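Local coordinates for hypothetical protein (Bacteroides caccae, PDB 4M8R), which is of unknown function but combines an N-terminal Ig-like domain with a WD40-like beta-propeller domain of the DUF4784 family, at residues A[165-170]-A[194-199]. Sequence-based numbering, arbitrary orientation.
Sequences CGLAEE and YNTLAL
G166 and L199 mark the closest approach of the two backbones, their CA atoms 7.2 Å apart, a spacing at which side chains rather than peptide groups bridge the gap. The segment 165-170 is extended throughout, whereas 194-199 turns a corner at L197, after which the chain runs on as strand. L167, branched and purely apolar, fits between them without burying a polar group. With CG lying anti to its own carbonyl carbon (chi1 -57°), it sends CD2 to the methyl CG2 of T196 at 3.7 Å, while its CD1 rests 4.0 Å from CA of A198. The two strands belong to successive sheets of the WD40-like domain, 163-170 in an antiparallel four-stranded sheet and 196-201 in the next, so the contact is apolar packing between neighbouring blades of a probable beta-propeller. L199, equally apolar, lies alongside L167 but points the opposite way, their CD2 atoms 3.7 Å apart. Its other methyl, CD1, lies 3.6 Å from CA of G166, on the side away from where a side chain would project. Threonine suits its buried place because its two branches differ: CG2 packs on L167, while OG1 hydrogen-bonds to the carbonyl oxygen of Q174 and NE2 of Q211.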
# COMPACT_ATOMS: atom_id res chain seq x y z
N CYS A 165 19.03 8.55 -17.65
CA CYS A 165 18.59 9.85 -18.12
C CYS A 165 19.76 10.82 -18.04
O CYS A 165 20.62 10.70 -17.17
CB CYS A 165 17.42 10.36 -17.28
SG CYS A 165 15.94 9.32 -17.37
N GLY A 166 19.79 11.78 -18.96
CA GLY A 166 20.83 12.81 -18.96
C GLY A 166 20.56 13.86 -20.03
O GLY A 166 19.56 13.77 -20.74
N LEU A 167 21.44 14.85 -20.13
CA LEU A 167 21.28 15.93 -21.09
C LEU A 167 22.24 15.77 -22.26
O LEU A 167 23.39 15.35 -22.07
CB LEU A 167 21.53 17.27 -20.42
CG LEU A 167 20.65 17.59 -19.22
CD1 LEU A 167 21.07 18.91 -18.60
CD2 LEU A 167 19.18 17.62 -19.63
N ALA A 168 21.77 16.12 -23.46
CA ALA A 168 22.60 16.10 -24.66
C ALA A 168 22.12 17.14 -25.66
O ALA A 168 20.95 17.55 -25.64
CB ALA A 168 22.58 14.72 -25.29
N GLU A 169 23.02 17.58 -26.53
CA GLU A 169 22.71 18.58 -27.54
C GLU A 169 21.80 17.98 -28.60
O GLU A 169 22.07 16.90 -29.11
CB GLU A 169 23.99 19.09 -28.20
CG GLU A 169 23.80 20.29 -29.11
CD GLU A 169 23.87 21.62 -28.37
OE1 GLU A 169 23.48 21.67 -27.18
OE2 GLU A 169 24.31 22.61 -28.98
N GLU A 170 20.73 18.70 -28.91
CA GLU A 170 19.80 18.29 -29.97
C GLU A 170 19.09 19.52 -30.50
O GLU A 170 18.50 20.27 -29.72
CB GLU A 170 18.78 17.28 -29.43
CG GLU A 170 17.90 16.62 -30.49
CD GLU A 170 18.56 15.45 -31.20
OE1 GLU A 170 19.80 15.47 -31.39
OE2 GLU A 170 17.84 14.50 -31.57
N TYR A 194 13.05 22.83 -26.09
CA TYR A 194 13.38 23.92 -25.18
C TYR A 194 14.69 23.61 -24.49
O TYR A 194 14.93 22.47 -24.08
CB TYR A 194 12.26 24.12 -24.14
CG TYR A 194 10.91 24.55 -24.70
CD1 TYR A 194 10.80 25.28 -25.89
CD2 TYR A 194 9.72 24.25 -24.01
CE1 TYR A 194 9.57 25.68 -26.38
CE2 TYR A 194 8.48 24.66 -24.50
CZ TYR A 194 8.41 25.37 -25.69
OH TYR A 194 7.19 25.77 -26.20
N ASN A 195 15.55 24.61 -24.36
CA ASN A 195 16.84 24.43 -23.71
C ASN A 195 16.67 24.07 -22.25
O ASN A 195 15.83 24.64 -21.55
CB ASN A 195 17.69 25.70 -23.84
CG ASN A 195 19.12 25.50 -23.36
OD1 ASN A 195 19.81 24.58 -23.80
ND2 ASN A 195 19.56 26.35 -22.45
N THR A 196 17.48 23.13 -21.78
CA THR A 196 17.38 22.60 -20.44
C THR A 196 18.59 23.01 -19.59
O THR A 196 19.71 22.61 -19.88
CB THR A 196 17.28 21.07 -20.49
OG1 THR A 196 16.27 20.69 -21.43
CG2 THR A 196 16.95 20.49 -19.12
N LEU A 197 18.34 23.81 -18.56
CA LEU A 197 19.37 24.19 -17.60
C LEU A 197 19.95 23.01 -16.86
O LEU A 197 21.16 22.93 -16.65
CB LEU A 197 18.81 25.15 -16.55
CG LEU A 197 18.65 26.62 -16.87
CD1 LEU A 197 18.26 27.36 -15.60
CD2 LEU A 197 19.93 27.21 -17.45
N ALA A 198 19.08 22.10 -16.41
CA ALA A 198 19.49 21.01 -15.53
C ALA A 198 18.39 19.99 -15.34
O ALA A 198 17.22 20.31 -15.41
CB ALA A 198 19.88 21.58 -14.17
N LEU A 199 18.79 18.75 -15.10
CA LEU A 199 17.89 17.75 -14.56
C LEU A 199 17.87 17.92 -13.06
O LEU A 199 18.84 18.40 -12.47
CB LEU A 199 18.36 16.34 -14.90
CG LEU A 199 18.36 15.96 -16.37
CD1 LEU A 199 18.80 14.51 -16.51
CD2 LEU A 199 16.98 16.16 -16.99